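Local coordinates for fibronectin type III domain-containing protein (Simiduia agarivorans, PDB 6P2K) that probably hydrolyses beta-glucan chains such as xyloglucan as an ancestral GH74 glycoside hydrolase, this chain being the catalytic part built from two seven-bladed beta-propellers, at residues 110-122 with 140-152. Residues are numbered along the deposited sequence; the frame is centred on the assembly and turned at random.
Sequences GNANHIIAAPGWR and QVFVSQNGGSSWQ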
loop_
_atom_site.group_PDB
_atom_site.type_symbol
_atom_site.label_atom_id
_atom_site.label_comp_id
_atom_site.label_asym_id
_atom_site.label_seq_id
_atom_site.Cartn_x
_atom_site.Cartn_y
_atom_site.Cartn_z
ATOM N N GLY B 110 31.155 -10.907 -64.827
ATOM C CA GLY B 110 30.968 -10.719 -66.247
ATOM C C GLY B 110 30.264 -11.853 -66.960
ATOM O O GLY B 110 29.814 -11.663 -68.097
ATOM N N ASN B 111 30.147 -13.024 -66.331
ATOM C CA ASN B 111 29.505 -14.178 -66.966
ATOM C C ASN B 111 28.848 -15.005 -65.859
ATOM O O ASN B 111 29.482 -15.875 -65.257
ATOM C CB ASN B 111 30.505 -14.997 -67.768
ATOM C CG ASN B 111 29.895 -16.258 -68.351
ATOM O OD1 ASN B 111 28.701 -16.301 -68.654
ATOM N ND2 ASN B 111 30.713 -17.291 -68.513
ATOM N N ALA B 112 27.568 -14.726 -65.608
ATOM C CA ALA B 112 26.828 -15.431 -64.567
ATOM C C ALA B 112 26.461 -16.856 -64.959
ATOM O O ALA B 112 25.804 -17.544 -64.168
ATOM C CB ALA B 112 25.565 -14.651 -64.200
ATOM N N ASN B 113 26.849 -17.312 -66.149
ATOM C CA ASN B 113 26.645 -18.708 -66.512
ATOM C C ASN B 113 27.735 -19.610 -65.954
ATOM O O ASN B 113 27.548 -20.832 -65.910
ATOM C CB ASN B 113 26.568 -18.858 -68.033
ATOM C CG ASN B 113 25.247 -18.378 -68.598
ATOM O OD1 ASN B 113 24.200 -18.527 -67.967
ATOM N ND2 ASN B 113 25.287 -17.801 -69.792
ATOM N N HIS B 114 28.862 -19.042 -65.533
ATOM C CA HIS B 114 29.900 -19.795 -64.842
ATOM C C HIS B 114 29.626 -19.707 -63.347
ATOM O O HIS B 114 29.757 -18.636 -62.746
ATOM C CB HIS B 114 31.288 -19.264 -65.186
ATOM C CG HIS B 114 32.398 -20.195 -64.810
ATOM N ND1 HIS B 114 33.272 -20.724 -65.735
ATOM C CD2 HIS B 114 32.772 -20.697 -63.608
ATOM C CE1 HIS B 114 34.139 -21.509 -65.120
ATOM N NE2 HIS B 114 33.857 -21.511 -63.829
ATOM N N ILE B 115 29.230 -20.829 -62.751
ATOM C CA ILE B 115 28.877 -20.889 -61.339
ATOM C C ILE B 115 29.731 -21.948 -60.662
ATOM O O ILE B 115 30.107 -22.957 -61.268
ATOM C CB ILE B 115 27.377 -21.195 -61.130
ATOM C CG1 ILE B 115 26.525 -20.430 -62.141
ATOM C CG2 ILE B 115 26.948 -20.845 -59.714
ATOM C CD1 ILE B 115 25.179 -21.060 -62.399
ATOM N N ILE B 116 30.039 -21.711 -59.392
ATOM C CA ILE B 116 30.728 -22.676 -58.547
ATOM C C ILE B 116 29.856 -22.935 -57.327
ATOM O O ILE B 116 29.449 -21.992 -56.637
ATOM C CB ILE B 116 32.124 -22.178 -58.131
ATOM C CG1 ILE B 116 33.054 -22.111 -59.343
ATOM C CG2 ILE B 116 32.709 -23.068 -57.051
ATOM C CD1 ILE B 116 34.426 -21.564 -59.030
ATOM N N ALA B 117 29.553 -24.205 -57.077
ATOM C CA ALA B 117 28.838 -24.627 -55.880
ATOM C C ALA B 117 29.772 -25.508 -55.065
ATOM O O ALA B 117 30.269 -26.521 -55.568
ATOM C CB ALA B 117 27.548 -25.372 -56.229
ATOM N N ALA B 118 30.015 -25.119 -53.818
ATOM C CA ALA B 118 31.006 -25.789 -52.999
ATOM C C ALA B 118 30.341 -26.589 -51.893
ATOM O O ALA B 118 29.499 -26.047 -51.164
ATOM C CB ALA B 118 31.974 -24.768 -52.392
ATOM N N PRO B 119 30.671 -27.872 -51.755
ATOM C CA PRO B 119 30.172 -28.647 -50.615
ATOM C C PRO B 119 30.533 -27.989 -49.292
ATOM O O PRO B 119 31.632 -27.459 -49.118
ATOM C CB PRO B 119 30.875 -29.998 -50.779
ATOM C CG PRO B 119 31.076 -30.119 -52.246
ATOM C CD PRO B 119 31.339 -28.724 -52.753
ATOM N N GLY B 120 29.595 -28.022 -48.356
ATOM C CA GLY B 120 29.836 -27.416 -47.061
ATOM C C GLY B 120 28.605 -27.495 -46.189
ATOM O O GLY B 120 27.508 -27.843 -46.641
ATOM N N TRP B 121 28.810 -27.149 -44.913
ATOM C CA TRP B 121 27.694 -27.149 -43.962
ATOM C C TRP B 121 27.919 -26.195 -42.794
ATOM O O TRP B 121 27.337 -26.424 -41.729
ATOM C CB TRP B 121 27.455 -28.566 -43.439
ATOM C CG TRP B 121 28.678 -29.170 -42.821
ATOM C CD1 TRP B 121 29.041 -29.118 -41.510
ATOM C CD2 TRP B 121 29.707 -29.907 -43.494
ATOM N NE1 TRP B 121 30.228 -29.783 -41.320
ATOM C CE2 TRP B 121 30.658 -30.275 -42.523
ATOM C CE3 TRP B 121 29.914 -30.294 -44.821
ATOM C CZ2 TRP B 121 31.800 -31.011 -42.838
ATOM C CZ3 TRP B 121 31.046 -31.024 -45.131
ATOM C CH2 TRP B 121 31.973 -31.375 -44.143
ATOM N N ARG B 122 28.743 -25.159 -42.942
ATOM C CA ARG B 122 28.967 -24.128 -41.914
ATOM C C ARG B 122 29.459 -24.817 -40.642
ATOM O O ARG B 122 30.375 -25.651 -40.720
ATOM C CB ARG B 122 27.697 -23.303 -41.764
ATOM C CG ARG B 122 27.289 -22.584 -43.026
ATOM C CD ARG B 122 26.280 -21.483 -42.746
ATOM N NE ARG B 122 26.072 -20.659 -43.931
ATOM C CZ ARG B 122 26.600 -19.453 -44.106
ATOM N NH1 ARG B 122 27.363 -18.913 -43.164
ATOM N NH2 ARG B 122 26.361 -18.781 -45.226
ATOM N N GLN B 140 36.143 -31.314 -52.811
ATOM C CA GLN B 140 35.548 -31.270 -54.137
ATOM C C GLN B 140 34.694 -30.019 -54.277
ATOM O O GLN B 140 34.334 -29.368 -53.295
ATOM C CB GLN B 140 34.713 -32.524 -54.419
ATOM C CG GLN B 140 35.553 -33.733 -54.778
ATOM C CD GLN B 140 34.714 -34.921 -55.183
ATOM O OE1 GLN B 140 33.663 -35.181 -54.598
ATOM N NE2 GLN B 140 35.170 -35.650 -56.197
ATOM N N VAL B 141 34.374 -29.699 -55.527
ATOM C CA VAL B 141 33.665 -28.475 -55.882
ATOM C C VAL B 141 32.868 -28.736 -57.153
ATOM O O VAL B 141 33.392 -29.301 -58.117
ATOM C CB VAL B 141 34.642 -27.295 -56.072
ATOM C CG1 VAL B 141 34.074 -26.276 -57.042
ATOM C CG2 VAL B 141 34.957 -26.635 -54.731
ATOM N N PHE B 142 31.600 -28.335 -57.154
ATOM C CA PHE B 142 30.760 -28.451 -58.339
ATOM C C PHE B 142 30.822 -27.155 -59.135
ATOM O O PHE B 142 30.607 -26.069 -58.587
ATOM C CB PHE B 142 29.316 -28.772 -57.956
ATOM C CG PHE B 142 29.160 -30.080 -57.237
ATOM C CD1 PHE B 142 28.983 -31.257 -57.946
ATOM C CD2 PHE B 142 29.192 -30.133 -55.853
ATOM C CE1 PHE B 142 28.838 -32.462 -57.286
ATOM C CE2 PHE B 142 29.050 -31.336 -55.189
ATOM C CZ PHE B 142 28.872 -32.501 -55.906
ATOM N N VAL B 143 31.118 -27.272 -60.426
ATOM C CA VAL B 143 31.272 -26.122 -61.307
ATOM C C VAL B 143 30.352 -26.304 -62.505
ATOM O O VAL B 143 30.144 -27.427 -62.977
ATOM C CB VAL B 143 32.740 -25.945 -61.754
ATOM C CG1 VAL B 143 33.246 -27.208 -62.432
ATOM C CG2 VAL B 143 32.896 -24.736 -62.667
ATOM N N SER B 144 29.786 -25.197 -62.985
ATOM C CA SER B 144 28.919 -25.203 -64.153
ATOM C C SER B 144 29.311 -24.060 -65.077
ATOM O O SER B 144 29.549 -22.937 -64.620
ATOM C CB SER B 144 27.442 -25.069 -63.755
ATOM O OG SER B 144 26.704 -24.381 -64.751
ATOM N N GLN B 145 29.379 -24.352 -66.375
ATOM C CA GLN B 145 29.638 -23.349 -67.399
ATOM C C GLN B 145 28.381 -22.972 -68.171
ATOM O O GLN B 145 28.467 -22.232 -69.156
ATOM C CB GLN B 145 30.710 -23.846 -68.373
ATOM C CG GLN B 145 32.138 -23.775 -67.849
ATOM C CD GLN B 145 32.602 -25.084 -67.237
ATOM O OE1 GLN B 145 32.147 -25.478 -66.163
ATOM N NE2 GLN B 145 33.512 -25.767 -67.922
ATOM N N ASN B 146 27.213 -23.455 -67.737
ATOM C CA ASN B 146 25.985 -23.354 -68.517
ATOM C C ASN B 146 24.838 -22.731 -67.725
ATOM O O ASN B 146 23.673 -22.903 -68.098
ATOM C CB ASN B 146 25.573 -24.736 -69.023
ATOM C CG ASN B 146 25.526 -25.761 -67.910
ATOM O OD1 ASN B 146 24.703 -25.668 -67.002
ATOM N ND2 ASN B 146 26.413 -26.745 -67.973
ATOM N N GLY B 147 25.134 -22.030 -66.636
ATOM C CA GLY B 147 24.080 -21.405 -65.863
ATOM C C GLY B 147 23.241 -22.344 -65.026
ATOM O O GLY B 147 22.236 -21.906 -64.457
ATOM N N GLY B 148 23.610 -23.618 -64.934
ATOM C CA GLY B 148 22.919 -24.554 -64.062
ATOM C C GLY B 148 22.352 -25.788 -64.735
ATOM O O GLY B 148 21.769 -26.627 -64.037
ATOM N N SER B 149 22.477 -25.956 -66.052
ATOM C CA SER B 149 21.974 -27.170 -66.689
ATOM C C SER B 149 22.706 -28.402 -66.179
ATOM O O SER B 149 22.084 -29.437 -65.904
ATOM C CB SER B 149 22.112 -27.065 -68.210
ATOM O OG SER B 149 21.717 -25.794 -68.685
ATOM N N SER B 150 24.027 -28.308 -66.042
ATOM C CA SER B 150 24.851 -29.446 -65.678
ATOM C C SER B 150 25.963 -28.992 -64.745
ATOM O O SER B 150 26.357 -27.824 -64.736
ATOM C CB SER B 150 25.437 -30.127 -66.922
ATOM O OG SER B 150 25.926 -29.162 -67.838
ATOM N N TRP B 151 26.466 -29.934 -63.948
ATOM C CA TRP B 151 27.543 -29.660 -63.005
ATOM C C TRP B 151 28.534 -30.810 -63.029
ATOM O O TRP B 151 28.136 -31.977 -62.974
ATOM C CB TRP B 151 27.013 -29.470 -61.579
ATOM C CG TRP B 151 25.916 -28.465 -61.453
ATOM C CD1 TRP B 151 24.607 -28.631 -61.799
ATOM C CD2 TRP B 151 26.025 -27.139 -60.919
ATOM N NE1 TRP B 151 23.896 -27.488 -61.523
ATOM C CE2 TRP B 151 24.743 -26.557 -60.982
ATOM C CE3 TRP B 151 27.084 -26.388 -60.397
ATOM C CZ2 TRP B 151 24.491 -25.258 -60.545
ATOM C CZ3 TRP B 151 26.831 -25.097 -59.965
ATOM C CH2 TRP B 151 25.545 -24.547 -60.041
ATOM N N GLN B 152 29.817 -30.480 -63.103
ATOM C CA GLN B 152 30.883 -31.467 -63.052
ATOM C C GLN B 152 31.605 -31.357 -61.717
ATOM O O GLN B 152 31.689 -30.278 -61.124
ATOM C CB GLN B 152 31.874 -31.282 -64.207
ATOM C CG GLN B 152 31.223 -31.218 -65.580
ATOM C CD GLN B 152 30.617 -29.859 -65.873
ATOM O OE1 GLN B 152 31.255 -28.827 -65.669
ATOM N NE2 GLN B 152 29.371 -29.851 -66.336
#
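At chi1 -165° the imidazole of His114 turns away from its backbone N and meets CG2 of Val143, 3.6 Å from NE2, lying alongside the bent chain of Gln145. Ser144 O lies over one face of the ring. NE2 is also hydrogen-bonded to Gly193 O, so an alanine here would probably leave that carbonyl without its mate and open a gap beside Val143. On the same face as Val143, CG2 of Ile116 presses on CG1 of Val141 at a tight 3.5 Å.

On the opposite face, which carries Ile115, Ala117, Phe142 and Ser144, CZ3 and CH2 of Trp151 touch Ala117 CB (3.8 Å) and Ile115 CB obliquely, and Pro119 CG meets Phe142 CE2, the two side chains crossing nearly at right angles. These are the two central antiparallel strands of a four-stranded propeller blade, flanked by strands 102-108 and 152-155. Paired bonds join Ile115 with Ser144 and Ala117 with Phe142, Ala117 N reaching Phe142 O at 2.6 Å. Past Ser144, Gly147 N donates to an in-plane lone pair of Asn113 O (2.8 Å).

Main-chain polar groups thus satisfy one another and hold the register, while mainly apolar side chains pack and the His114 bond to Gly193 ties the strand to a neighbouring part of the propeller.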